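Long-range contacts in Alp7A (Bacillus subtilis, PDB 5EC0), which binds adenine nucleotide and probably assembles into actin-like filaments that segregate plasmid DNA: residues 55-60 and 158-163; 125-130 and 175-180; 201-206 and 321-326; 235-240 and 312-317; 241-246 and 297-302. All blocks are in the same frame, centred on the assembly; numbering follows the deposited sequence.

Interaction 1 (55-60 and 158-163); sequences RLLVST and KVLTLG
Thr161 holds its hydroxyl beside the backbone N and anti to its carbonyl carbon (chi1 -50°), and this rotation sets OG1 against the carbonyl of Arg55. Thr161 OG1 donates to Arg55 O at 2.6 Å, meeting the oxygen nearly along the C=O axis, while the methyl CG2 lies beside Arg55 CB. In Leu57 the first torsion places CG anti to N (chi1 173°), and CG rests 4.0 Å from Leu160 CB as the two side chains pass at a slant. Their backbones join as well, Leu160 N giving a nearly straight bond of 2.8 Å to Leu57 O. Beyond this point the segments run as antiparallel neighbours in the large mixed sheet of this actin-like fold. Ser59 and Lys158 form a hydrogen-bonded pair, with Ser59 N to Lys158 O at 3.0 Å and Lys158 N to Ser59 O at 2.9 Å. Val58 and Val159 make the adjoining non-hydrogen-bonded pair, their side chains turned to the face that helix 95-112 covers through Ala103 and Ala106. On the other face Ser59 OG sits 3.3 Å from Lys158 CB, and makes a weak hydrogen bond to Glu66.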
# COMPACT_ATOMS: atom_id res chain seq x y z
N ARG A 55 -2.39 15.53 12.70
CA ARG A 55 -1.79 16.00 13.95
C ARG A 55 -1.50 14.82 14.89
O ARG A 55 -1.76 14.90 16.09
CB ARG A 55 -2.69 17.05 14.62
CG ARG A 55 -3.04 18.27 13.71
CD ARG A 55 -4.07 19.20 14.34
NE ARG A 55 -4.46 20.30 13.44
CZ ARG A 55 -4.02 21.56 13.51
NH1 ARG A 55 -3.15 21.93 14.45
NH2 ARG A 55 -4.46 22.46 12.64
N LEU A 56 -0.95 13.75 14.34
CA LEU A 56 -0.72 12.52 15.10
C LEU A 56 0.54 12.55 15.96
O LEU A 56 1.65 12.36 15.48
CB LEU A 56 -0.65 11.31 14.17
CG LEU A 56 -2.01 10.95 13.57
CD1 LEU A 56 -1.88 9.81 12.60
CD2 LEU A 56 -3.01 10.62 14.67
N LEU A 57 0.33 12.77 17.25
CA LEU A 57 1.41 12.75 18.22
C LEU A 57 1.03 11.75 19.30
O LEU A 57 0.09 11.98 20.07
CB LEU A 57 1.63 14.14 18.83
CG LEU A 57 2.61 14.27 19.99
CD1 LEU A 57 4.03 13.85 19.57
CD2 LEU A 57 2.61 15.69 20.57
N VAL A 58 1.74 10.63 19.35
CA VAL A 58 1.36 9.55 20.23
C VAL A 58 2.55 9.09 21.06
O VAL A 58 3.69 9.38 20.74
CB VAL A 58 0.81 8.34 19.46
CG1 VAL A 58 -0.43 8.73 18.66
CG2 VAL A 58 1.90 7.76 18.55
N SER A 59 2.27 8.35 22.13
CA SER A 59 3.32 7.66 22.85
C SER A 59 2.90 6.22 23.06
O SER A 59 1.70 5.92 23.13
CB SER A 59 3.60 8.32 24.20
OG SER A 59 2.59 8.00 25.13
N THR A 60 3.87 5.33 23.15
CA THR A 60 3.57 3.95 23.45
C THR A 60 4.76 3.37 24.20
O THR A 60 5.87 3.92 24.15
CB THR A 60 3.25 3.15 22.17
OG1 THR A 60 2.71 1.88 22.53
CG2 THR A 60 4.50 2.94 21.34
N LYS A 158 -1.08 6.21 23.73
CA LYS A 158 -1.61 7.51 24.16
C LYS A 158 -1.68 8.47 22.99
O LYS A 158 -0.75 8.55 22.21
CB LYS A 158 -0.73 8.13 25.26
CG LYS A 158 -0.75 7.34 26.57
CD LYS A 158 0.24 7.89 27.58
CE LYS A 158 0.03 7.21 28.94
NZ LYS A 158 0.90 7.76 30.03
N VAL A 159 -2.79 9.17 22.86
CA VAL A 159 -2.86 10.31 21.95
C VAL A 159 -2.52 11.54 22.76
O VAL A 159 -3.14 11.79 23.79
CB VAL A 159 -4.26 10.46 21.30
CG1 VAL A 159 -4.28 11.67 20.39
CG2 VAL A 159 -4.63 9.21 20.53
N LEU A 160 -1.52 12.30 22.33
CA LEU A 160 -1.07 13.44 23.13
C LEU A 160 -1.52 14.75 22.51
O LEU A 160 -1.25 15.82 23.05
CB LEU A 160 0.45 13.41 23.27
CG LEU A 160 0.97 12.09 23.84
CD1 LEU A 160 2.49 12.02 23.72
CD2 LEU A 160 0.53 11.89 25.29
N THR A 161 -2.20 14.66 21.37
CA THR A 161 -2.76 15.84 20.72
C THR A 161 -3.81 16.49 21.64
O THR A 161 -4.82 15.88 21.99
CB THR A 161 -3.37 15.44 19.36
OG1 THR A 161 -2.41 14.69 18.62
CG2 THR A 161 -3.79 16.65 18.56
N LEU A 162 -3.54 17.72 22.08
CA LEU A 162 -4.45 18.46 22.96
C LEU A 162 -5.88 18.51 22.40
O LEU A 162 -6.09 18.82 21.23
CB LEU A 162 -3.94 19.88 23.20
CG LEU A 162 -2.77 20.13 24.16
CD1 LEU A 162 -1.47 19.48 23.69
CD2 LEU A 162 -2.58 21.63 24.35
N GLY A 163 -6.86 18.20 23.25
CA GLY A 163 -8.24 18.09 22.83
C GLY A 163 -8.74 16.67 22.61
O GLY A 163 -9.94 16.42 22.69

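Interaction 2 (125-130 and 175-180); sequences FQTMLP and AACRIE
Gln126 OE1 is gripped by two nitrogens of one guanidinium group: Arg178 NE donates to it at 2.7 Å and Arg178 NH2 at 2.9 Å. The oxygen lies close to the guanidinium plane, at its edge, whereas the amide is turned 62° away from that plane. Arg178 reaches it by bending at chi2 (-55°), which folds the side chain back along the sheet toward Gln126. The other end of the amide is also held, NE2 bonding to Asn7 OD1, so its rotation is probably fixed from both sides. These strands, 119-129 and 166-179, are parallel neighbours in the large sheet of this actin-like fold, in register from Phe125 with Ala175 to Leu129 with Ile179. Their backbone bonds alternate across the gap, for example Arg178 N to Thr127 O at 2.9 Å and Thr127 N to Ala176 O at 3.1 Å. On the face carrying Thr127, Cys177 SG packs 3.7 Å from Leu129 CG. At the C-terminal end Met128 SD lies 3.7 Å from Glu180 CG, their chains crossing at about a right angle. A water donates to both Met128 O and Glu180 OE2, and the side chain of Glu180 comes within about 4 Å of the bound magnesium ion.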
# COMPACT_ATOMS: atom_id res chain seq x y z
N PHE A 125 -7.35 -8.89 12.37
CA PHE A 125 -6.37 -7.97 11.81
C PHE A 125 -5.63 -8.71 10.71
O PHE A 125 -5.25 -9.88 10.88
CB PHE A 125 -5.38 -7.48 12.88
CG PHE A 125 -4.26 -6.61 12.35
CD1 PHE A 125 -3.07 -7.16 11.89
CD2 PHE A 125 -4.38 -5.21 12.34
CE1 PHE A 125 -2.04 -6.36 11.41
CE2 PHE A 125 -3.36 -4.41 11.86
CZ PHE A 125 -2.20 -4.97 11.40
N GLN A 126 -5.39 -8.02 9.60
CA GLN A 126 -4.69 -8.64 8.50
C GLN A 126 -3.75 -7.62 7.86
O GLN A 126 -4.11 -6.45 7.62
CB GLN A 126 -5.70 -9.19 7.50
CG GLN A 126 -5.23 -10.35 6.71
CD GLN A 126 -6.29 -10.92 5.78
OE1 GLN A 126 -6.21 -12.08 5.38
NE2 GLN A 126 -7.28 -10.09 5.41
N THR A 127 -2.53 -8.07 7.62
CA THR A 127 -1.58 -7.28 6.84
C THR A 127 -0.82 -8.24 5.91
O THR A 127 -1.33 -9.33 5.58
CB THR A 127 -0.62 -6.45 7.77
OG1 THR A 127 0.19 -5.59 6.96
CG2 THR A 127 0.27 -7.35 8.66
N MET A 128 0.36 -7.85 5.45
CA MET A 128 1.10 -8.67 4.50
C MET A 128 2.57 -8.27 4.51
O MET A 128 2.93 -7.26 5.11
CB MET A 128 0.49 -8.55 3.09
CG MET A 128 0.04 -7.14 2.75
SD MET A 128 -0.90 -6.94 1.22
CE MET A 128 -1.43 -5.25 1.42
N LEU A 129 3.41 -9.06 3.85
CA LEU A 129 4.85 -8.76 3.75
C LEU A 129 5.30 -8.68 2.29
O LEU A 129 4.84 -9.45 1.45
CB LEU A 129 5.69 -9.81 4.47
CG LEU A 129 5.71 -9.75 5.99
CD1 LEU A 129 6.64 -10.82 6.51
CD2 LEU A 129 6.15 -8.36 6.45
N PRO A 130 6.23 -7.76 1.99
CA PRO A 130 6.78 -7.63 0.63
C PRO A 130 7.66 -8.83 0.24
O PRO A 130 8.32 -9.43 1.09
CB PRO A 130 7.62 -6.35 0.70
CG PRO A 130 8.01 -6.21 2.16
CD PRO A 130 6.85 -6.82 2.95
N ALA A 175 -5.03 -12.52 14.19
CA ALA A 175 -4.23 -11.80 13.21
C ALA A 175 -3.62 -12.74 12.16
O ALA A 175 -3.33 -13.88 12.45
CB ALA A 175 -3.13 -11.00 13.92
N ALA A 176 -3.46 -12.25 10.93
CA ALA A 176 -2.82 -13.03 9.88
C ALA A 176 -2.00 -12.13 8.95
O ALA A 176 -2.25 -10.93 8.82
CB ALA A 176 -3.85 -13.84 9.09
N CYS A 177 -0.99 -12.71 8.32
CA CYS A 177 -0.12 -11.97 7.41
C CYS A 177 -0.01 -12.71 6.08
O CYS A 177 0.38 -13.88 6.05
CB CYS A 177 1.26 -11.79 8.03
SG CYS A 177 2.36 -10.85 6.98
N ARG A 178 -0.39 -12.04 4.99
CA ARG A 178 -0.37 -12.62 3.65
C ARG A 178 0.88 -12.19 2.88
O ARG A 178 1.77 -11.57 3.45
CB ARG A 178 -1.63 -12.21 2.87
CG ARG A 178 -2.93 -12.44 3.61
CD ARG A 178 -3.12 -13.90 4.09
NE ARG A 178 -4.39 -13.98 4.81
CZ ARG A 178 -5.09 -15.08 5.03
NH1 ARG A 178 -4.64 -16.25 4.59
NH2 ARG A 178 -6.24 -15.01 5.68
N ILE A 179 0.94 -12.51 1.60
CA ILE A 179 2.08 -12.13 0.76
C ILE A 179 1.67 -11.02 -0.18
O ILE A 179 0.77 -11.22 -1.02
CB ILE A 179 2.62 -13.32 -0.09
CG1 ILE A 179 2.95 -14.51 0.81
CG2 ILE A 179 3.86 -12.91 -0.89
CD1 ILE A 179 3.04 -15.84 0.05
N GLU A 180 2.31 -9.85 -0.05
CA GLU A 180 2.11 -8.75 -0.99
C GLU A 180 2.24 -9.20 -2.45
O GLU A 180 3.00 -10.13 -2.75
CB GLU A 180 3.12 -7.61 -0.75
CG GLU A 180 2.62 -6.52 0.16
CD GLU A 180 3.64 -5.40 0.35
OE1 GLU A 180 4.16 -4.87 -0.65
OE2 GLU A 180 3.93 -5.06 1.52
O HOH W 1 2.09 -4.52 3.87

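Interaction 3 (201-206 and 321-326); sequences EQFKNY and VYKYLY
Lys323 sends an extended side chain from its strand into the loop 201-206, and nearly every carbon along it has a partner there. CB leaves the backbone toward the loop, and CG comes up to CB and CG of Tyr206. Lys323 CD lies 3.8 Å from Tyr206 CG and flanks the ring of Phe203 at 4.1 Å from its CD1. Lys323 CE sits over the face of Tyr206 in a CH-pi contact, 3.7 Å from the ring centroid and 12° off the normal. NZ then passes off-centre over the same ring, a cation-pi contact, and donates to Gln202 O at 2.8 Å. Two waters accept from it too: one gives a hydrogen to Gln202 OE1, and the other stands 3.2 Å from Tyr206 OH. Gln202 NE2 is engaged with Tyr199 O. The ammonium is thus ringed by oxygen acceptors and an aromatic face, which should suit its positive charge. An alanine in place of Tyr206 would strip the cover from Lys323 CE and is likely to leave the ammonium more mobile, without its aromatic partner. Farther along the strand, Phe203 CZ meets Leu325 CD1 at 4.0 Å. The loop leads into strand 207-213, the parallel neighbour of 322-327 in the five-stranded sheet; Leu325 also packs on Phe210 of that strand and on Ile356 of strand 355-357.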
# COMPACT_ATOMS: atom_id res chain seq x y z
N GLU A 201 -12.42 -14.06 -15.88
CA GLU A 201 -12.58 -15.14 -16.86
C GLU A 201 -11.57 -15.04 -17.99
O GLU A 201 -11.25 -16.05 -18.62
CB GLU A 201 -13.99 -15.16 -17.45
CG GLU A 201 -15.09 -15.49 -16.44
CD GLU A 201 -15.01 -16.93 -15.92
OE1 GLU A 201 -14.81 -17.85 -16.74
OE2 GLU A 201 -15.13 -17.12 -14.69
N GLN A 202 -11.07 -13.84 -18.25
CA GLN A 202 -10.10 -13.64 -19.32
C GLN A 202 -8.77 -14.29 -18.96
O GLN A 202 -7.92 -14.49 -19.83
CB GLN A 202 -9.91 -12.15 -19.62
CG GLN A 202 -9.31 -11.34 -18.45
CD GLN A 202 -9.34 -9.84 -18.73
OE1 GLN A 202 -8.75 -9.37 -19.70
NE2 GLN A 202 -10.06 -9.08 -17.89
N PHE A 203 -8.59 -14.62 -17.67
CA PHE A 203 -7.36 -15.27 -17.20
C PHE A 203 -7.57 -16.76 -16.91
O PHE A 203 -6.68 -17.43 -16.39
CB PHE A 203 -6.82 -14.55 -15.94
CG PHE A 203 -6.69 -13.06 -16.11
CD1 PHE A 203 -5.75 -12.52 -16.98
CD2 PHE A 203 -7.52 -12.18 -15.40
CE1 PHE A 203 -5.63 -11.14 -17.16
CE2 PHE A 203 -7.39 -10.80 -15.54
CZ PHE A 203 -6.44 -10.28 -16.43
N LYS A 204 -8.75 -17.28 -17.24
CA LYS A 204 -9.07 -18.69 -17.02
C LYS A 204 -8.08 -19.64 -17.69
O LYS A 204 -7.72 -20.67 -17.12
CB LYS A 204 -10.49 -18.99 -17.53
CG LYS A 204 -10.93 -20.44 -17.40
CD LYS A 204 -12.44 -20.59 -17.63
CE LYS A 204 -13.22 -20.56 -16.32
NZ LYS A 204 -14.68 -20.79 -16.49
N ASN A 205 -7.62 -19.29 -18.89
CA ASN A 205 -6.74 -20.18 -19.65
C ASN A 205 -5.35 -19.63 -19.92
O ASN A 205 -4.71 -20.03 -20.87
CB ASN A 205 -7.38 -20.54 -20.99
CG ASN A 205 -8.74 -21.16 -20.84
OD1 ASN A 205 -8.92 -22.10 -20.06
ND2 ASN A 205 -9.71 -20.63 -21.56
N TYR A 206 -4.87 -18.69 -19.11
CA TYR A 206 -3.54 -18.16 -19.36
C TYR A 206 -2.79 -18.06 -18.04
O TYR A 206 -3.35 -17.63 -17.02
CB TYR A 206 -3.62 -16.79 -20.05
CG TYR A 206 -4.32 -16.79 -21.40
CD1 TYR A 206 -5.71 -16.69 -21.50
CD2 TYR A 206 -3.60 -16.89 -22.59
CE1 TYR A 206 -6.36 -16.71 -22.73
CE2 TYR A 206 -4.23 -16.90 -23.82
CZ TYR A 206 -5.61 -16.81 -23.89
OH TYR A 206 -6.24 -16.81 -25.12
N VAL A 321 1.44 -18.66 -24.15
CA VAL A 321 1.11 -17.25 -24.13
C VAL A 321 0.84 -16.85 -22.69
O VAL A 321 -0.04 -17.40 -22.03
CB VAL A 321 -0.12 -16.94 -25.01
CG1 VAL A 321 -0.40 -15.45 -25.03
CG2 VAL A 321 0.10 -17.45 -26.43
N TYR A 322 1.64 -15.92 -22.19
CA TYR A 322 1.39 -15.29 -20.90
C TYR A 322 0.52 -14.06 -21.07
O TYR A 322 0.55 -13.40 -22.11
CB TYR A 322 2.69 -14.88 -20.22
CG TYR A 322 3.52 -15.99 -19.61
CD1 TYR A 322 3.08 -17.30 -19.59
CD2 TYR A 322 4.76 -15.70 -19.04
CE1 TYR A 322 3.86 -18.30 -19.02
CE2 TYR A 322 5.54 -16.69 -18.48
CZ TYR A 322 5.09 -17.99 -18.47
OH TYR A 322 5.87 -18.96 -17.90
N LYS A 323 -0.25 -13.73 -20.04
CA LYS A 323 -0.85 -12.41 -19.94
C LYS A 323 -0.20 -11.66 -18.78
O LYS A 323 0.38 -12.27 -17.88
CB LYS A 323 -2.37 -12.48 -19.76
CG LYS A 323 -3.09 -12.80 -21.07
CD LYS A 323 -4.59 -13.03 -20.89
CE LYS A 323 -5.27 -13.17 -22.24
NZ LYS A 323 -6.72 -13.40 -22.10
N TYR A 324 -0.30 -10.34 -18.82
CA TYR A 324 0.34 -9.47 -17.85
C TYR A 324 -0.69 -8.57 -17.20
O TYR A 324 -1.44 -7.86 -17.90
CB TYR A 324 1.46 -8.64 -18.52
CG TYR A 324 2.56 -9.53 -19.05
CD1 TYR A 324 2.39 -10.25 -20.24
CD2 TYR A 324 3.74 -9.69 -18.35
CE1 TYR A 324 3.38 -11.09 -20.70
CE2 TYR A 324 4.73 -10.52 -18.81
CZ TYR A 324 4.54 -11.22 -19.98
OH TYR A 324 5.53 -12.04 -20.43
N LEU A 325 -0.75 -8.63 -15.88
CA LEU A 325 -1.61 -7.74 -15.12
C LEU A 325 -0.74 -6.80 -14.29
O LEU A 325 -0.05 -7.24 -13.38
CB LEU A 325 -2.57 -8.49 -14.20
CG LEU A 325 -3.55 -7.49 -13.57
CD1 LEU A 325 -4.79 -7.29 -14.44
CD2 LEU A 325 -3.92 -7.76 -12.10
N TYR A 326 -0.82 -5.51 -14.61
CA TYR A 326 -0.01 -4.46 -13.98
C TYR A 326 -0.79 -3.71 -12.91
O TYR A 326 -1.91 -3.28 -13.15
CB TYR A 326 0.50 -3.45 -15.04
CG TYR A 326 1.25 -4.09 -16.21
CD1 TYR A 326 2.62 -4.28 -16.14
CD2 TYR A 326 0.58 -4.50 -17.35
CE1 TYR A 326 3.31 -4.86 -17.19
CE2 TYR A 326 1.27 -5.08 -18.41
CZ TYR A 326 2.63 -5.26 -18.32
OH TYR A 326 3.33 -5.83 -19.34
O HOH W 2 -7.59 -10.52 -21.74
O HOH W 3 -7.70 -14.02 -24.71

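Interaction 4 (235-240 and 312-317); sequences SFVSNT and NTFPAP
Val237 and Thr313 point at each other tip to tip, Val237 CB standing 4.0 Å from Thr313 CG2, where the end of helix 292-313 packs against an outermost strand of the five-stranded sheet of this actin-like fold. This is helix-on-sheet packing, with no hydrogen bond between the two segments. Phe314 is the first residue to leave the helix, and its side chain turns toward the strand, sliding past Val237 in the opposite direction; Val237 CG2 meets Phe314 CZ at 4.0 Å. With CG beside the backbone N (chi1 -62°), the ring tucks against Thr313, so that the methyl CG2 of Thr313 stands 3.5 Å above the plane of the Phe314 ring, over its centre. The far end of the ring reaches the strand backbone, Phe314 CZ coming to 3.4 Å from Ser235 O, and Leu220 and Leu222 of the adjacent strand 218-223 also touch Phe314. Toward the other end of the strand, Asn239 and Thr313 pass each other in opposite directions. Thr313 OG1 is bonded within its helix to Gln309 O, while Asn239 ND2, 4.1 Å from Thr313 OG1, is buried here without a polar partner in the model.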
# COMPACT_ATOMS: atom_id res chain seq x y z
N SER A 235 8.40 -18.55 -8.31
CA SER A 235 7.33 -17.79 -8.95
C SER A 235 7.15 -16.40 -8.34
O SER A 235 6.27 -15.65 -8.74
CB SER A 235 6.01 -18.56 -8.85
OG SER A 235 6.13 -19.87 -9.39
N PHE A 236 8.00 -16.09 -7.36
CA PHE A 236 7.97 -14.81 -6.65
C PHE A 236 9.27 -14.07 -6.88
O PHE A 236 10.33 -14.56 -6.48
CB PHE A 236 7.81 -14.99 -5.13
CG PHE A 236 6.54 -15.67 -4.69
CD1 PHE A 236 6.46 -17.06 -4.63
CD2 PHE A 236 5.47 -14.92 -4.23
CE1 PHE A 236 5.32 -17.69 -4.18
CE2 PHE A 236 4.31 -15.53 -3.78
CZ PHE A 236 4.23 -16.92 -3.75
N VAL A 237 9.23 -12.89 -7.49
CA VAL A 237 10.47 -12.15 -7.73
C VAL A 237 10.33 -10.67 -7.40
O VAL A 237 9.31 -10.06 -7.71
CB VAL A 237 10.95 -12.33 -9.18
CG1 VAL A 237 12.11 -11.39 -9.49
CG2 VAL A 237 11.36 -13.79 -9.46
N SER A 238 11.34 -10.10 -6.74
CA SER A 238 11.39 -8.67 -6.45
C SER A 238 12.58 -7.99 -7.14
O SER A 238 13.69 -8.52 -7.13
CB SER A 238 11.44 -8.44 -4.95
OG SER A 238 11.18 -7.09 -4.63
N ASN A 239 12.35 -6.81 -7.72
CA ASN A 239 13.43 -6.01 -8.34
C ASN A 239 13.70 -4.68 -7.64
O ASN A 239 12.76 -4.09 -7.11
CB ASN A 239 13.10 -5.71 -9.80
CG ASN A 239 13.18 -6.93 -10.67
OD1 ASN A 239 14.26 -7.38 -11.03
ND2 ASN A 239 12.02 -7.46 -11.04
N THR A 240 14.94 -4.20 -7.68
CA THR A 240 15.26 -2.88 -7.14
C THR A 240 16.20 -2.01 -8.01
O THR A 240 17.43 -2.00 -7.82
CB THR A 240 15.84 -2.99 -5.72
OG1 THR A 240 15.00 -3.84 -4.94
CG2 THR A 240 15.92 -1.62 -5.07
N ASN A 312 11.25 -10.51 -19.19
CA ASN A 312 12.46 -11.31 -18.98
C ASN A 312 12.51 -12.02 -17.63
O ASN A 312 13.37 -12.87 -17.39
CB ASN A 312 13.71 -10.44 -19.11
CG ASN A 312 13.90 -9.92 -20.52
OD1 ASN A 312 13.54 -10.58 -21.49
ND2 ASN A 312 14.47 -8.72 -20.63
N THR A 313 11.60 -11.65 -16.73
CA THR A 313 11.60 -12.19 -15.38
C THR A 313 11.15 -13.64 -15.40
O THR A 313 11.75 -14.49 -14.76
CB THR A 313 10.68 -11.38 -14.46
OG1 THR A 313 11.32 -10.15 -14.11
CG2 THR A 313 10.38 -12.16 -13.18
N PHE A 314 10.09 -13.90 -16.15
CA PHE A 314 9.59 -15.25 -16.29
C PHE A 314 9.60 -15.57 -17.78
O PHE A 314 8.71 -15.16 -18.53
CB PHE A 314 8.17 -15.40 -15.70
CG PHE A 314 8.10 -15.12 -14.21
CD1 PHE A 314 8.74 -15.94 -13.30
CD2 PHE A 314 7.37 -14.03 -13.73
CE1 PHE A 314 8.67 -15.68 -11.93
CE2 PHE A 314 7.29 -13.76 -12.36
CZ PHE A 314 7.94 -14.59 -11.47
N PRO A 315 10.66 -16.26 -18.23
CA PRO A 315 10.86 -16.54 -19.65
C PRO A 315 9.74 -17.40 -20.21
O PRO A 315 9.80 -18.63 -20.10
CB PRO A 315 12.20 -17.29 -19.68
CG PRO A 315 12.86 -16.98 -18.36
CD PRO A 315 11.73 -16.84 -17.39
N ALA A 316 8.73 -16.76 -20.80
CA ALA A 316 7.61 -17.48 -21.42
C ALA A 316 8.11 -18.42 -22.51
O ALA A 316 8.74 -17.98 -23.48
CB ALA A 316 6.59 -16.51 -22.00
N PRO A 317 7.84 -19.73 -22.34
CA PRO A 317 8.22 -20.70 -23.37
C PRO A 317 7.45 -20.41 -24.66
O PRO A 317 6.33 -19.88 -24.61
CB PRO A 317 7.84 -22.05 -22.76
CG PRO A 317 6.81 -21.73 -21.74
CD PRO A 317 7.14 -20.35 -21.21

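Interaction 5 (241-246 and 297-302); sequences APFLAH and KSLKEY
Ser298 offers two oxygens to His246, whose CG is anti to the backbone N (chi1 -178°), carrying the imidazole across to this helix. As a donor, His246 NE2 serves Ser298 O in a bent bond of 3.1 Å; it also lies 3.0 Å from Ser298 OG, a hydrogen-bonded pair whose proton is not located. NE2 reaches the carbonyl from above its plane, while Tyr302 N approaches from the opposite face. Next, Leu299 CD2 touches the edge of the Phe243 ring, 3.9 Å from CE1. Tyr302 completes the set: its CB stands over the imidazole, a CH-pi contact of 3.8 Å to the centroid, and its ring receives the edge of Phe243 on one face, planes 63° apart. An alanine at His246 would uncover Tyr302 CB and probably leave Ser298 OG without this partner. Phe243, His246 and Tyr302 form an aromatic cluster between the start of helix 243-254 and the first half of helix 292-313; Val330 of helix 328-333 packs on Phe243 and Tyr302, and Phe243 also touches the bound ADP.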
# COMPACT_ATOMS: atom_id res chain seq x y z
N ALA A 241 15.60 -1.31 -8.97
CA ALA A 241 16.16 -0.12 -9.63
C ALA A 241 15.02 0.90 -9.74
O ALA A 241 14.43 1.08 -10.81
CB ALA A 241 16.73 -0.46 -11.01
N PRO A 242 14.71 1.56 -8.62
CA PRO A 242 13.36 2.08 -8.35
C PRO A 242 12.88 3.26 -9.18
O PRO A 242 13.67 4.02 -9.76
CB PRO A 242 13.46 2.51 -6.88
CG PRO A 242 14.88 2.93 -6.72
CD PRO A 242 15.67 1.98 -7.59
N PHE A 243 11.56 3.40 -9.20
CA PHE A 243 10.88 4.52 -9.84
C PHE A 243 11.25 5.88 -9.25
O PHE A 243 11.38 6.87 -9.98
CB PHE A 243 9.37 4.30 -9.73
CG PHE A 243 8.55 5.40 -10.31
CD1 PHE A 243 8.55 5.64 -11.68
CD2 PHE A 243 7.74 6.17 -9.50
CE1 PHE A 243 7.77 6.65 -12.21
CE2 PHE A 243 6.96 7.18 -10.03
CZ PHE A 243 6.97 7.42 -11.39
N LEU A 244 11.41 5.93 -7.93
CA LEU A 244 11.75 7.19 -7.27
C LEU A 244 13.12 7.71 -7.70
O LEU A 244 13.32 8.92 -7.82
CB LEU A 244 11.70 7.02 -5.75
CG LEU A 244 10.27 6.93 -5.21
CD1 LEU A 244 10.27 6.55 -3.75
CD2 LEU A 244 9.55 8.25 -5.42
N ALA A 245 14.06 6.80 -7.93
CA ALA A 245 15.38 7.21 -8.39
C ALA A 245 15.26 7.77 -9.79
O ALA A 245 15.97 8.70 -10.17
CB ALA A 245 16.36 6.05 -8.35
N HIS A 246 14.32 7.22 -10.56
CA HIS A 246 14.12 7.67 -11.93
C HIS A 246 13.52 9.08 -11.93
O HIS A 246 13.86 9.90 -12.78
CB HIS A 246 13.22 6.69 -12.68
CG HIS A 246 13.00 7.06 -14.11
ND1 HIS A 246 13.73 6.52 -15.15
CD2 HIS A 246 12.11 7.91 -14.68
CE1 HIS A 246 13.30 7.02 -16.30
NE2 HIS A 246 12.32 7.87 -16.04
N LYS A 297 7.38 11.63 -21.74
CA LYS A 297 8.58 11.07 -22.36
C LYS A 297 9.40 10.30 -21.32
O LYS A 297 9.80 9.16 -21.57
CB LYS A 297 9.42 12.18 -22.99
CG LYS A 297 10.70 11.71 -23.65
CD LYS A 297 11.34 12.84 -24.43
CE LYS A 297 12.78 12.52 -24.82
NZ LYS A 297 13.39 13.64 -25.60
N SER A 298 9.62 10.90 -20.16
CA SER A 298 10.34 10.22 -19.09
C SER A 298 9.61 8.97 -18.59
O SER A 298 10.24 7.95 -18.28
CB SER A 298 10.57 11.17 -17.92
OG SER A 298 11.40 10.56 -16.95
N LEU A 299 8.29 9.05 -18.50
CA LEU A 299 7.51 7.91 -18.04
C LEU A 299 7.55 6.77 -19.06
O LEU A 299 7.51 5.60 -18.69
CB LEU A 299 6.07 8.31 -17.77
CG LEU A 299 5.86 9.20 -16.54
CD1 LEU A 299 4.36 9.37 -16.23
CD2 LEU A 299 6.61 8.65 -15.32
N LYS A 300 7.63 7.12 -20.34
CA LYS A 300 7.66 6.10 -21.38
C LYS A 300 8.97 5.34 -21.32
O LYS A 300 8.98 4.11 -21.43
CB LYS A 300 7.46 6.71 -22.77
CG LYS A 300 7.07 5.67 -23.84
CD LYS A 300 7.15 6.26 -25.24
CE LYS A 300 7.01 5.19 -26.31
NZ LYS A 300 7.23 5.79 -27.65
N GLU A 301 10.07 6.07 -21.13
CA GLU A 301 11.39 5.46 -20.89
C GLU A 301 11.34 4.42 -19.78
O GLU A 301 11.75 3.28 -19.97
CB GLU A 301 12.45 6.51 -20.51
CG GLU A 301 12.80 7.54 -21.56
CD GLU A 301 13.70 8.63 -21.01
OE1 GLU A 301 14.42 8.37 -20.03
OE2 GLU A 301 13.65 9.76 -21.55
N TYR A 302 10.84 4.85 -18.61
CA TYR A 302 10.75 3.99 -17.45
C TYR A 302 9.89 2.76 -17.75
O TYR A 302 10.26 1.63 -17.43
CB TYR A 302 10.18 4.76 -16.24
CG TYR A 302 10.16 3.93 -14.98
CD1 TYR A 302 11.33 3.71 -14.25
CD2 TYR A 302 8.97 3.35 -14.52
CE1 TYR A 302 11.32 2.93 -13.09
CE2 TYR A 302 8.95 2.57 -13.37
CZ TYR A 302 10.13 2.36 -12.66
OH TYR A 302 10.14 1.60 -11.52

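How the interactions relate
Five contacts in one chain illustrate how chemistry follows place. Interactions 1 and 2 are buried strand pairings in the same large sheet, antiparallel and parallel respectively, and rest on backbone hydrogen bonds; strands 153-159 and 166-179, one from each, are neighbours. Interactions 3, 4 and 5, all partly buried, rely on side chains: a lysine held by a carbonyl and an aromatic face, apolar packing without hydrogen bonds, and an aromatic cluster. Helix 292-313 serves both interactions 4 and 5, while interactions 3 and 4 meet where Tyr322 packs on Phe314 and Ala316. Ile179 and Phe236 link interaction 2 to interaction 4. Interactions 2 and 5 approach the bound nucleotide from different parts of the fold.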